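PDB 5DS0: peptidase M42 from Thaumarchaeota archaeon SCGC AB-539-E09, which is probably an M42-family aminopeptidase of the TET type that removes N-terminal residues from peptides at a two-metal site, here occupied by cobalt. Local coordinates for residues Arg172-Gly176 and Lys177-Asp181; Ile183-Phe186 and Val187-Ala191; Thr336-Ala339 and Ile340-Val343; Gly90-Ser93 and Gln94-Leu97. One frame throughout, in Å; residues are numbered along the deposited sequence.

Interaction 1 of 4, residues Arg172-Gly176 and Lys177-Asp181; sequences RVAMG and KAFDD. With CO (cobalt (II) ion), chain U; CO (cobalt (II) ion), chain T.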
ATOM      1  N   ARG C 172      -7.903  32.542  38.715  1.00 37.87           N
ATOM      2  CA  ARG C 172      -7.008  33.068  37.670  1.00 37.18           C
ATOM      3  C   ARG C 172      -7.443  32.745  36.233  1.00 35.26           C
ATOM      4  O   ARG C 172      -7.136  33.505  35.324  1.00 33.60           O
ATOM      5  CB  ARG C 172      -5.589  32.518  37.861  1.00 38.11           C
ATOM      6  CG  ARG C 172      -4.745  33.256  38.873  1.00 39.76           C
ATOM      7  CD  ARG C 172      -3.285  32.826  38.807  1.00 41.36           C
ATOM      8  NE  ARG C 172      -3.101  31.366  38.764  1.00 42.94           N
ATOM      9  CZ  ARG C 172      -2.991  30.550  39.817  1.00 44.88           C
ATOM     10  NH1 ARG C 172      -3.053  31.029  41.062  1.00 46.94           N
ATOM     11  NH2 ARG C 172      -2.819  29.246  39.620  1.00 44.00           N
ATOM     12  N   VAL C 173      -8.135  31.622  36.047  1.00 34.37           N
ATOM     13  CA  VAL C 173      -8.382  31.049  34.716  1.00 33.66           C
ATOM     14  C   VAL C 173      -9.843  30.713  34.484  1.00 33.52           C
ATOM     15  O   VAL C 173     -10.452  30.005  35.275  1.00 33.57           O
ATOM     16  CB  VAL C 173      -7.606  29.739  34.537  1.00 33.02           C
ATOM     17  CG1 VAL C 173      -7.984  29.059  33.246  1.00 32.23           C
ATOM     18  CG2 VAL C 173      -6.105  29.993  34.591  1.00 33.05           C
ATOM     19  N   ALA C 174     -10.392  31.233  33.396  1.00 33.79           N
ATOM     20  CA  ALA C 174     -11.800  31.050  33.066  1.00 34.48           C
ATOM     21  C   ALA C 174     -11.982  29.813  32.208  1.00 34.67           C
ATOM     22  O   ALA C 174     -11.167  29.553  31.324  1.00 34.26           O
ATOM     23  CB  ALA C 174     -12.320  32.275  32.330  1.00 34.82           C
HETATM   24  N   MSE C 175     -13.060  29.077  32.455  1.00 35.20           N
HETATM   25  CA  MSE C 175     -13.326  27.826  31.753  1.00 35.96           C
HETATM   26  C   MSE C 175     -14.727  27.832  31.223  1.00 34.53           C
HETATM   27  O   MSE C 175     -15.668  28.092  31.963  1.00 34.86           O
HETATM   28  CB  MSE C 175     -13.178  26.675  32.723  1.00 38.69           C
HETATM   29  CG  MSE C 175     -13.344  25.310  32.063  1.00 41.71           C
HETATM   30 SE   MSE C 175     -12.942  23.928  33.432  0.85 49.42          SE
HETATM   31  CE  MSE C 175     -13.275  22.241  32.483  1.00 48.32           C
ATOM     32  N   GLY C 176     -14.873  27.541  29.934  1.00 32.92           N
ATOM     33  CA  GLY C 176     -16.167  27.522  29.289  1.00 32.32           C
ATOM     34  C   GLY C 176     -16.060  27.584  27.788  1.00 31.90           C
ATOM     35  O   GLY C 176     -14.992  27.380  27.216  1.00 32.46           O
ATOM     36  N   LYS C 177     -17.193  27.794  27.132  1.00 32.26           N
ATOM     37  CA  LYS C 177     -17.235  27.789  25.668  1.00 31.87           C
ATOM     38  C   LYS C 177     -17.321  29.205  25.147  1.00 31.50           C
ATOM     39  O   LYS C 177     -17.460  30.157  25.909  1.00 31.41           O
ATOM     40  CB  LYS C 177     -18.438  27.003  25.165  1.00 32.16           C
ATOM     41  CG  LYS C 177     -19.776  27.710  25.372  1.00 32.77           C
ATOM     42  CD  LYS C 177     -20.923  26.910  24.786  1.00 33.01           C
ATOM     43  CE  LYS C 177     -22.272  27.476  25.184  1.00 33.59           C
ATOM     44  NZ  LYS C 177     -22.616  28.645  24.341  1.00 34.27           N
ATOM     45  N   ALA C 178     -17.203  29.325  23.834  1.00 31.12           N
ATOM     46  CA  ALA C 178     -17.450  30.573  23.123  1.00 31.15           C
ATOM     47  C   ALA C 178     -16.517  31.731  23.461  1.00 31.39           C
ATOM     48  O   ALA C 178     -16.812  32.874  23.105  1.00 32.36           O
ATOM     49  CB  ALA C 178     -18.900  30.990  23.302  1.00 31.49           C
ATOM     50  N   PHE C 179     -15.384  31.466  24.112  1.00 31.40           N
ATOM     51  CA  PHE C 179     -14.405  32.525  24.311  1.00 31.33           C
ATOM     52  C   PHE C 179     -14.095  33.176  22.965  1.00 30.69           C
ATOM     53  O   PHE C 179     -13.950  34.383  22.898  1.00 31.39           O
ATOM     54  CB  PHE C 179     -13.127  32.007  24.946  1.00 31.63           C
ATOM     55  CG  PHE C 179     -13.277  31.623  26.387  1.00 32.29           C
ATOM     56  CD1 PHE C 179     -13.895  32.469  27.286  1.00 32.91           C
ATOM     57  CD2 PHE C 179     -12.762  30.430  26.854  1.00 32.55           C
ATOM     58  CE1 PHE C 179     -14.018  32.120  28.613  1.00 32.92           C
ATOM     59  CE2 PHE C 179     -12.883  30.080  28.184  1.00 32.67           C
ATOM     60  CZ  PHE C 179     -13.522  30.922  29.060  1.00 32.90           C
ATOM     61  N   ASP C 180     -14.008  32.368  21.914  1.00 29.65           N
ATOM     62  CA  ASP C 180     -13.860  32.848  20.560  1.00 29.19           C
ATOM     63  C   ASP C 180     -15.246  33.163  20.048  1.00 29.86           C
ATOM     64  O   ASP C 180     -15.975  32.238  19.699  1.00 30.85           O
ATOM     65  CB  ASP C 180     -13.218  31.745  19.717  1.00 28.67           C
ATOM     66  CG  ASP C 180     -13.043  32.124  18.266  1.00 28.31           C
ATOM     67  OD1 ASP C 180     -13.176  33.321  17.915  1.00 28.36           O
ATOM     68  OD2 ASP C 180     -12.759  31.202  17.464  1.00 28.04           O
ATOM     69  N   ASP C 181     -15.652  34.434  19.978  1.00 30.15           N
ATOM     70  CA  ASP C 181     -14.840  35.598  20.326  1.00 30.11           C
ATOM     71  C   ASP C 181     -15.620  36.550  21.247  1.00 30.46           C
ATOM     72  O   ASP C 181     -15.551  37.772  21.122  1.00 30.32           O
ATOM     73  CB  ASP C 181     -14.397  36.297  19.052  1.00 30.37           C
ATOM     74  CG  ASP C 181     -13.408  37.438  19.294  1.00 30.52           C
ATOM     75  OD1 ASP C 181     -12.746  37.475  20.353  1.00 30.61           O
ATOM     76  OD2 ASP C 181     -13.303  38.287  18.386  1.00 30.67           O
TER
HETATM   77 CO    CO U 402     -12.959  31.123  15.611  1.00 29.98          CO
HETATM   78 CO    CO T 401     -12.794  34.004  16.076  1.00 22.75          CO

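Interaction 2 of 4, residues Ile183-Phe186 and Val187-Ala191; sequences IGAF and VLMEA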
ATOM      1  N   ILE C 183     -15.022  36.819  24.351  1.00 32.82           N
ATOM      2  CA  ILE C 183     -14.035  37.462  25.193  1.00 33.62           C
ATOM      3  C   ILE C 183     -13.546  38.744  24.528  1.00 33.77           C
ATOM      4  O   ILE C 183     -13.291  39.730  25.214  1.00 35.13           O
ATOM      5  CB  ILE C 183     -12.850  36.541  25.553  1.00 33.82           C
ATOM      6  CG1 ILE C 183     -12.093  37.093  26.756  1.00 34.14           C
ATOM      7  CG2 ILE C 183     -11.887  36.400  24.394  1.00 33.92           C
ATOM      8  CD1 ILE C 183     -12.898  37.100  28.053  1.00 34.99           C
ATOM      9  N   GLY C 184     -13.438  38.748  23.203  1.00 33.01           N
ATOM     10  CA  GLY C 184     -13.101  39.972  22.470  1.00 32.61           C
ATOM     11  C   GLY C 184     -14.198  41.024  22.577  1.00 32.57           C
ATOM     12  O   GLY C 184     -13.918  42.210  22.759  1.00 32.94           O
ATOM     13  N   ALA C 185     -15.447  40.586  22.484  1.00 31.86           N
ATOM     14  CA  ALA C 185     -16.587  41.471  22.683  1.00 31.49           C
ATOM     15  C   ALA C 185     -16.601  41.985  24.110  1.00 31.66           C
ATOM     16  O   ALA C 185     -16.884  43.149  24.355  1.00 31.95           O
ATOM     17  CB  ALA C 185     -17.872  40.730  22.401  1.00 31.60           C
ATOM     18  N   PHE C 186     -16.267  41.112  25.054  1.00 31.38           N
ATOM     19  CA  PHE C 186     -16.184  41.491  26.455  1.00 31.79           C
ATOM     20  C   PHE C 186     -15.176  42.606  26.670  1.00 32.54           C
ATOM     21  O   PHE C 186     -15.450  43.559  27.386  1.00 32.96           O
ATOM     22  CB  PHE C 186     -15.804  40.277  27.304  1.00 31.62           C
ATOM     23  CG  PHE C 186     -15.595  40.589  28.759  1.00 31.36           C
ATOM     24  CD1 PHE C 186     -16.663  40.583  29.639  1.00 31.39           C
ATOM     25  CD2 PHE C 186     -14.323  40.848  29.245  1.00 31.27           C
ATOM     26  CE1 PHE C 186     -16.472  40.849  30.977  1.00 31.85           C
ATOM     27  CE2 PHE C 186     -14.119  41.109  30.582  1.00 31.41           C
ATOM     28  CZ  PHE C 186     -15.195  41.110  31.450  1.00 32.00           C
ATOM     29  N   VAL C 187     -14.009  42.479  26.047  1.00 33.17           N
ATOM     30  CA  VAL C 187     -12.964  43.480  26.171  1.00 34.00           C
ATOM     31  C   VAL C 187     -13.408  44.834  25.647  1.00 34.76           C
ATOM     32  O   VAL C 187     -13.236  45.839  26.317  1.00 35.29           O
ATOM     33  CB  VAL C 187     -11.708  43.055  25.408  1.00 34.10           C
ATOM     34  CG1 VAL C 187     -10.718  44.208  25.296  1.00 34.30           C
ATOM     35  CG2 VAL C 187     -11.044  41.891  26.118  1.00 33.98           C
ATOM     36  N   LEU C 188     -13.969  44.877  24.445  1.00 35.55           N
ATOM     37  CA  LEU C 188     -14.334  46.161  23.866  1.00 37.08           C
ATOM     38  C   LEU C 188     -15.467  46.827  24.640  1.00 38.10           C
ATOM     39  O   LEU C 188     -15.476  48.046  24.810  1.00 38.12           O
ATOM     40  CB  LEU C 188     -14.680  46.036  22.384  1.00 37.47           C
ATOM     41  CG  LEU C 188     -15.889  45.208  21.952  1.00 37.93           C
ATOM     42  CD1 LEU C 188     -17.171  46.025  21.844  1.00 38.35           C
ATOM     43  CD2 LEU C 188     -15.588  44.557  20.609  1.00 38.29           C
HETATM   44  N   MSE C 189     -16.404  46.029  25.124  1.00 39.36           N
HETATM   45  CA  MSE C 189     -17.478  46.549  25.969  1.00 41.16           C
HETATM   46  C   MSE C 189     -16.956  47.099  27.273  1.00 41.39           C
HETATM   47  O   MSE C 189     -17.402  48.146  27.725  1.00 42.72           O
HETATM   48  CB  MSE C 189     -18.489  45.449  26.255  1.00 42.06           C
HETATM   49  CG  MSE C 189     -19.382  45.267  25.042  1.00 42.80           C
HETATM   50 SE   MSE C 189     -20.850  44.043  25.489  0.81 45.35          SE
HETATM   51  CE  MSE C 189     -19.879  42.331  25.556  1.00 44.31           C
ATOM     52  N   GLU C 190     -16.024  46.393  27.900  1.00 40.97           N
ATOM     53  CA  GLU C 190     -15.455  46.851  29.159  1.00 41.62           C
ATOM     54  C   GLU C 190     -14.606  48.085  28.958  1.00 42.52           C
ATOM     55  O   GLU C 190     -14.539  48.940  29.835  1.00 43.37           O
ATOM     56  CB  GLU C 190     -14.620  45.753  29.820  1.00 41.57           C
ATOM     57  CG  GLU C 190     -15.464  44.672  30.480  1.00 42.74           C
ATOM     58  CD  GLU C 190     -16.277  45.202  31.642  1.00 44.13           C
ATOM     59  OE1 GLU C 190     -15.691  45.380  32.731  1.00 46.49           O
ATOM     60  OE2 GLU C 190     -17.479  45.486  31.450  1.00 43.56           O
ATOM     61  N   ALA C 191     -13.940  48.172  27.814  1.00 42.84           N
ATOM     62  CA  ALA C 191     -13.139  49.340  27.504  1.00 44.04           C
ATOM     63  C   ALA C 191     -14.035  50.567  27.425  1.00 45.50           C
ATOM     64  O   ALA C 191     -13.763  51.577  28.055  1.00 48.52           O
ATOM     65  CB  ALA C 191     -12.396  49.145  26.196  1.00 43.88           C
TER

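Interaction 3 of 4, residues Thr336-Ala339 and Ile340-Val343; sequences TENA and IRLV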
ATOM      1  N   THR C 336      -6.773  39.053  29.879  1.00 36.75           N
ATOM      2  CA  THR C 336      -7.977  39.786  29.506  1.00 35.95           C
ATOM      3  C   THR C 336      -7.931  41.214  30.050  1.00 36.80           C
ATOM      4  O   THR C 336      -8.171  42.180  29.328  1.00 36.03           O
ATOM      5  CB  THR C 336      -9.229  39.074  30.060  1.00 35.78           C
ATOM      6  OG1 THR C 336      -9.227  37.733  29.593  1.00 35.06           O
ATOM      7  CG2 THR C 336     -10.512  39.746  29.616  1.00 35.10           C
ATOM      8  N   GLU C 337      -7.627  41.339  31.334  1.00 38.15           N
ATOM      9  CA  GLU C 337      -7.518  42.640  31.955  1.00 39.77           C
ATOM     10  C   GLU C 337      -6.513  43.515  31.208  1.00 38.56           C
ATOM     11  O   GLU C 337      -6.767  44.692  30.944  1.00 38.15           O
ATOM     12  CB  GLU C 337      -7.125  42.473  33.427  1.00 42.69           C
ATOM     13  CG  GLU C 337      -6.903  43.773  34.186  1.00 46.17           C
ATOM     14  CD  GLU C 337      -8.096  44.722  34.133  1.00 48.72           C
ATOM     15  OE1 GLU C 337      -9.242  44.244  33.889  1.00 50.14           O
ATOM     16  OE2 GLU C 337      -7.899  45.943  34.370  1.00 49.96           O
ATOM     17  N   ASN C 338      -5.357  42.943  30.898  1.00 37.97           N
ATOM     18  CA  ASN C 338      -4.319  43.674  30.194  1.00 37.83           C
ATOM     19  C   ASN C 338      -4.727  44.066  28.790  1.00 37.21           C
ATOM     20  O   ASN C 338      -4.290  45.100  28.287  1.00 37.58           O
ATOM     21  CB  ASN C 338      -3.019  42.870  30.155  1.00 37.65           C
ATOM     22  CG  ASN C 338      -2.188  43.046  31.405  1.00 38.73           C
ATOM     23  OD1 ASN C 338      -2.211  44.101  32.039  1.00 39.69           O
ATOM     24  ND2 ASN C 338      -1.418  42.032  31.744  1.00 39.38           N
ATOM     25  N   ALA C 339      -5.529  43.238  28.139  1.00 36.30           N
ATOM     26  CA  ALA C 339      -6.039  43.598  26.822  1.00 35.85           C
ATOM     27  C   ALA C 339      -6.943  44.806  26.927  1.00 36.15           C
ATOM     28  O   ALA C 339      -6.900  45.697  26.088  1.00 35.38           O
ATOM     29  CB  ALA C 339      -6.789  42.433  26.207  1.00 36.21           C
ATOM     30  N   ILE C 340      -7.752  44.848  27.982  1.00 37.46           N
ATOM     31  CA  ILE C 340      -8.614  45.998  28.220  1.00 38.35           C
ATOM     32  C   ILE C 340      -7.761  47.247  28.463  1.00 40.18           C
ATOM     33  O   ILE C 340      -7.989  48.288  27.845  1.00 39.81           O
ATOM     34  CB  ILE C 340      -9.575  45.786  29.399  1.00 38.56           C
ATOM     35  CG1 ILE C 340     -10.595  44.708  29.066  1.00 37.77           C
ATOM     36  CG2 ILE C 340     -10.288  47.093  29.706  1.00 39.52           C
ATOM     37  CD1 ILE C 340     -11.338  44.211  30.284  1.00 38.64           C
ATOM     38  N   ARG C 341      -6.769  47.140  29.347  1.00 42.29           N
ATOM     39  CA  ARG C 341      -5.856  48.254  29.600  1.00 42.98           C
ATOM     40  C   ARG C 341      -5.223  48.741  28.301  1.00 41.98           C
ATOM     41  O   ARG C 341      -5.193  49.936  28.025  1.00 43.15           O
ATOM     42  CB  ARG C 341      -4.756  47.851  30.565  1.00 45.29           C
ATOM     43  CG  ARG C 341      -5.189  47.749  32.007  1.00 48.41           C
ATOM     44  CD  ARG C 341      -4.008  47.395  32.895  1.00 52.15           C
ATOM     45  NE  ARG C 341      -4.415  46.654  34.100  1.00 58.67           N
ATOM     46  CZ  ARG C 341      -4.548  47.173  35.335  1.00 62.94           C
ATOM     47  NH1 ARG C 341      -4.896  46.379  36.354  1.00 62.41           N
ATOM     48  NH2 ARG C 341      -4.393  48.483  35.560  1.00 66.47           N
ATOM     49  N   LEU C 342      -4.729  47.808  27.504  1.00 40.54           N
ATOM     50  CA  LEU C 342      -4.026  48.157  26.285  1.00 40.74           C
ATOM     51  C   LEU C 342      -4.908  48.921  25.294  1.00 41.03           C
ATOM     52  O   LEU C 342      -4.468  49.929  24.739  1.00 42.88           O
ATOM     53  CB  LEU C 342      -3.475  46.898  25.611  1.00 39.64           C
ATOM     54  CG  LEU C 342      -2.758  47.118  24.280  1.00 39.18           C
ATOM     55  CD1 LEU C 342      -1.567  48.046  24.445  1.00 39.08           C
ATOM     56  CD2 LEU C 342      -2.325  45.786  23.688  1.00 39.27           C
ATOM     57  N   VAL C 343      -6.132  48.440  25.079  1.00 39.97           N
ATOM     58  CA  VAL C 343      -7.032  49.064  24.098  1.00 39.63           C
ATOM     59  C   VAL C 343      -7.357  50.499  24.527  1.00 39.75           C
ATOM     60  O   VAL C 343      -7.392  51.395  23.690  1.00 41.05           O
ATOM     61  CB  VAL C 343      -8.359  48.273  23.769  1.00 40.22           C
ATOM     62  CG1 VAL C 343      -8.100  47.100  22.832  1.00 40.06           C
ATOM     63  CG2 VAL C 343      -9.082  47.775  25.000  1.00 41.04           C
TER

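Interaction 4 of 4, residues Gly90-Ser93 and Gln94-Leu97; sequences GWWS and QVLL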
ATOM      1  N   GLY C  90     -15.684  25.988  11.714  1.00 32.29           N
ATOM      2  CA  GLY C  90     -14.714  24.906  11.608  1.00 32.05           C
ATOM      3  C   GLY C  90     -14.605  24.122  12.892  1.00 31.35           C
ATOM      4  O   GLY C  90     -14.291  24.690  13.936  1.00 31.61           O
ATOM      5  N   TRP C  91     -14.878  22.821  12.812  1.00 30.95           N
ATOM      6  CA  TRP C  91     -14.740  21.892  13.931  1.00 30.24           C
ATOM      7  C   TRP C  91     -13.766  20.786  13.569  1.00 30.14           C
ATOM      8  O   TRP C  91     -13.753  20.323  12.456  1.00 30.22           O
ATOM      9  CB  TRP C  91     -16.079  21.207  14.223  1.00 30.03           C
ATOM     10  CG  TRP C  91     -17.074  22.007  14.952  1.00 29.89           C
ATOM     11  CD1 TRP C  91     -18.056  22.774  14.418  1.00 30.12           C
ATOM     12  CD2 TRP C  91     -17.228  22.086  16.364  1.00 29.61           C
ATOM     13  NE1 TRP C  91     -18.805  23.349  15.413  1.00 29.96           N
ATOM     14  CE2 TRP C  91     -18.310  22.942  16.621  1.00 29.65           C
ATOM     15  CE3 TRP C  91     -16.552  21.522  17.440  1.00 29.48           C
ATOM     16  CZ2 TRP C  91     -18.729  23.247  17.912  1.00 29.56           C
ATOM     17  CZ3 TRP C  91     -16.977  21.822  18.716  1.00 29.39           C
ATOM     18  CH2 TRP C  91     -18.049  22.676  18.941  1.00 29.31           C
ATOM     19  N   TRP C  92     -12.978  20.338  14.531  1.00 30.24           N
ATOM     20  CA  TRP C  92     -12.218  19.107  14.377  1.00 30.62           C
ATOM     21  C   TRP C  92     -13.100  17.933  14.794  1.00 30.93           C
ATOM     22  O   TRP C  92     -13.642  17.936  15.905  1.00 31.42           O
ATOM     23  CB  TRP C  92     -10.977  19.163  15.261  1.00 30.57           C
ATOM     24  CG  TRP C  92     -10.011  18.043  15.064  1.00 30.55           C
ATOM     25  CD1 TRP C  92      -9.889  17.256  13.978  1.00 30.95           C
ATOM     26  CD2 TRP C  92      -9.003  17.628  15.982  1.00 30.57           C
ATOM     27  NE1 TRP C  92      -8.873  16.351  14.159  1.00 31.46           N
ATOM     28  CE2 TRP C  92      -8.313  16.562  15.388  1.00 31.12           C
ATOM     29  CE3 TRP C  92      -8.620  18.053  17.254  1.00 30.31           C
ATOM     30  CZ2 TRP C  92      -7.262  15.912  16.018  1.00 31.36           C
ATOM     31  CZ3 TRP C  92      -7.576  17.415  17.874  1.00 30.75           C
ATOM     32  CH2 TRP C  92      -6.906  16.355  17.259  1.00 31.13           C
ATOM     33  N   SER C  93     -13.247  16.929  13.938  1.00 31.42           N
ATOM     34  CA  SER C  93     -14.193  15.852  14.222  1.00 31.46           C
ATOM     35  C   SER C  93     -13.832  15.115  15.522  1.00 31.08           C
ATOM     36  O   SER C  93     -14.713  14.672  16.265  1.00 30.66           O
ATOM     37  CB  SER C  93     -14.271  14.874  13.063  1.00 32.10           C
ATOM     38  OG  SER C  93     -13.104  14.068  13.018  1.00 33.85           O
ATOM     39  N   GLN C  94     -12.546  15.048  15.834  1.00 31.05           N
ATOM     40  CA  GLN C  94     -12.101  14.256  16.983  1.00 31.14           C
ATOM     41  C   GLN C  94     -12.491  14.786  18.378  1.00 29.97           C
ATOM     42  O   GLN C  94     -12.403  14.046  19.362  1.00 29.73           O
ATOM     43  CB  GLN C  94     -10.608  14.038  16.890  1.00 32.20           C
ATOM     44  CG  GLN C  94     -10.225  13.346  15.589  1.00 33.36           C
ATOM     45  CD  GLN C  94      -8.967  12.496  15.719  1.00 35.01           C
ATOM     46  OE1 GLN C  94      -8.801  11.765  16.702  1.00 36.06           O
ATOM     47  NE2 GLN C  94      -8.076  12.593  14.743  1.00 35.73           N
ATOM     48  N   VAL C  95     -12.955  16.036  18.446  1.00 29.01           N
ATOM     49  CA  VAL C  95     -13.490  16.602  19.699  1.00 28.55           C
ATOM     50  C   VAL C  95     -15.021  16.528  19.839  1.00 27.86           C
ATOM     51  O   VAL C  95     -15.558  17.051  20.799  1.00 27.46           O
ATOM     52  CB  VAL C  95     -13.079  18.078  19.908  1.00 28.63           C
ATOM     53  CG1 VAL C  95     -11.577  18.227  19.934  1.00 29.13           C
ATOM     54  CG2 VAL C  95     -13.681  18.990  18.834  1.00 28.61           C
ATOM     55  N   LEU C  96     -15.708  15.878  18.903  1.00 27.66           N
ATOM     56  CA  LEU C  96     -17.159  15.890  18.867  1.00 27.52           C
ATOM     57  C   LEU C  96     -17.837  14.726  19.575  1.00 27.88           C
ATOM     58  O   LEU C  96     -18.778  14.937  20.323  1.00 27.77           O
ATOM     59  CB  LEU C  96     -17.641  15.928  17.422  1.00 27.59           C
ATOM     60  CG  LEU C  96     -17.335  17.189  16.617  1.00 27.61           C
ATOM     61  CD1 LEU C  96     -17.795  17.010  15.175  1.00 27.67           C
ATOM     62  CD2 LEU C  96     -18.000  18.410  17.239  1.00 27.45           C
ATOM     63  N   LEU C  97     -17.420  13.500  19.301  1.00 28.62           N
ATOM     64  CA  LEU C  97     -18.091  12.326  19.868  1.00 29.28           C
ATOM     65  C   LEU C  97     -18.222  12.367  21.371  1.00 29.92           C
ATOM     66  O   LEU C  97     -17.266  12.698  22.094  1.00 30.42           O
ATOM     67  CB  LEU C  97     -17.366  11.040  19.501  1.00 29.77           C
ATOM     68  CG  LEU C  97     -17.720  10.442  18.140  1.00 30.20           C
ATOM     69  CD1 LEU C  97     -17.039   9.089  17.983  1.00 30.64           C
ATOM     70  CD2 LEU C  97     -19.223  10.294  17.961  1.00 30.16           C
TER

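Interaction 1 of 4, residues Arg172-Gly176 and Lys177-Asp181
Ala174 and Phe179 carry the side-chain contact of this turn, where strand 173-176 runs through Lys177 and Ala178 into helix 179-197. The tightly packed part is the far end of the Phe179 ring. Phe179 CZ lies 3.7 Å from Ala174 CB and 3.5 Å from Ala174 O. Phe179 CE2 sits 3.6 Å from Gly176 O. Both carbonyl oxygens approach the ring obliquely, while Met175 N lies at the ring edge, near its plane. Phe179 CG stands beside its own backbone N (chi1 -71°), which turns the ring back toward the strand. No hydrogen bond crosses this turn; the contact is made by packing.

The looser side is at Ala178, the N-cap residue, which is partly exposed. Lys177 is buried, though directed away from the strand, and its NZ pairs with Ala16 O and the Glu69 carboxylate.

The next residue after Phe179, Asp180, belongs to the two-metal site typical of this clan. Its carboxylate bridges the ions: Asp180 OD2 is 1.9 Å from one cobalt and Asp180 OD1 2.0 Å from the other. His66, Glu214, Glu215, Glu237 and His325 complete the site. A cis peptide follows Asp180, and Asp181 OD2 accepts a bond from His66 N, a second-shell hold on a metal ligand. Strand 173-176 runs antiparallel between strands 166-168 and 329-332, Phe179 packs on Leu331, and Asp180 touches strand 232-240.

Interaction 2 of 4, residues Ile183-Phe186 and Val187-Ala191
From Ile183 to Glu190 the chain is regular alpha helix, in which Val187 N, Leu188 N, Met189 N and Glu190 N donate to the carbonyl oxygens of Ile183, Gly184, Ala185 and Phe186 over 2.9 to 3.2 Å.

Phe186 and Glu190, one turn apart, make the main side-chain contact. Glu190 CG lies over one face of the Phe186 ring, 3.8 Å from its centroid and 17° off the normal. This is a CH-pi contact. Phe186 CG is anti to the backbone N (chi1 176°), which sets the ring beside the Glu190 chain. Glu190 folds at chi2 (-65°), and the carboxylate and ring planes end only 23° apart. The buried carboxylate is well supplied with partners: Arg193 and Ser6 at OE1, Tyr33 at OE2.

Ala185 and Met189, a selenomethionine, make a lighter contact. The Met189 chain bends at its last torsion, bringing CE within 4.1 Å of Ala185 CB.

This is plain helix packing with every touching residue buried. Phe186 leans on Leu9 and Met10 of helix 2-15, Met189 reaches helix 24-34, Val187 and Leu188 lie on Leu236 of strand 232-240, and helix 333-349 runs alongside.

Interaction 3 of 4, residues Thr336-Ala339 and Ile340-Val343
Helix 333-349 of the M42 catalytic fold carries here an i to i+4 ion pair, Glu337 with Arg341, on a regular alpha-helical backbone. The backbone bonds also step four residues: Ile340 N to Thr336 O, Arg341 N to Glu337 O, Leu342 N to Asn338 O and Val343 N to Ala339 O, all at 2.9 to 3.0 Å.

The ion pair is one of charge only. Glu337 OE2 is 3.6 Å from Arg341 NE and sits over one face of the guanidinium, 3.2 Å above its plane. No N-H points at the oxygen. The carboxylate and guanidinium planes are almost perpendicular, 87° apart. Glu337 turns at chi2 (55°), which brings its carboxylate back over the arginine. Its firmer partner is Arg194 of helix 179-197, which salt-bridges the same OE2. Glu337 therefore links two helices, while Arg341 is exposed and reaches the Ile288 loop.

The helix is two-sided. Ile340 and Val343 face helix 179-197. Thr336 is also buried, and its hydroxyl is bonded to Ser332 O, at the end of the strand just before the helix. On the polar side, Asn338 is partly exposed and packs beside Pro260 and Pro289. Its amide plane is inclined 56° to the guanidinium, and Asn338 OD1 comes to 3.8 Å from Arg341 CD.

Interaction 4 of 4, residues Gly90-Ser93 and Gln94-Leu97
Val95 N donates to Trp92 O at 3.2 Å, and Leu96 N to Ser93 O at 3.1 Å. Each bond spans three residues, as in a 3-10 turn. Both donors stand well above the plane of the carbonyl they use. Trp91 NE1 also hydrogen-bonds to Gly71 O. The Gln94 amide is held by a second subunit: NE2 donates to Lys129 O and OE1 accepts from Val131 N there. Gly90 O accepts from ND1 of His325, a cobalt ligand.

One CH-pi contact is made. Gln94 CB lies over the face of the Trp92 five-membered ring, 4.0 Å from its centroid and 20° off the normal. The Gln94 chain then extends past the indole, with amide and ring planes 55° apart.

Apolar contacts involve both tryptophans. Leu96 CD2 is 3.4 Å from Trp91 CE3. Val95 divides its branches: CG2 reaches the edge of Trp91, and CG1 lies 4.0 Å from Trp92 CE3. The Trp91 ring also stacks with Phe72.

The loop thus runs from the metal site to a subunit interface, through a 3-10 turn that joins strands 82-88 and 100-105 of the closed barrel, consistent with the PDZ-like dimerisation domain of M42 peptidases.

From the N terminus the order is interaction 4, 1, 2, 3. Each is a local turn or helix step, so none closes a long loop, and none nests within or crosses another. Interaction 4 lies in the barrel part, between two of its strands. Interaction 1 leads from the mixed sheet to the metal site, and both it and interaction 4 touch a second subunit. Interaction 2 follows one residue later on the same helix, 179-197. Interaction 3 comes much later in the chain yet packs against interaction 2, with Val187 CG1 3.8 Å from Ile340 CG1. Interactions 3 and 4 lie on opposite sides of the chain's centre, their own centres about 31 Å apart.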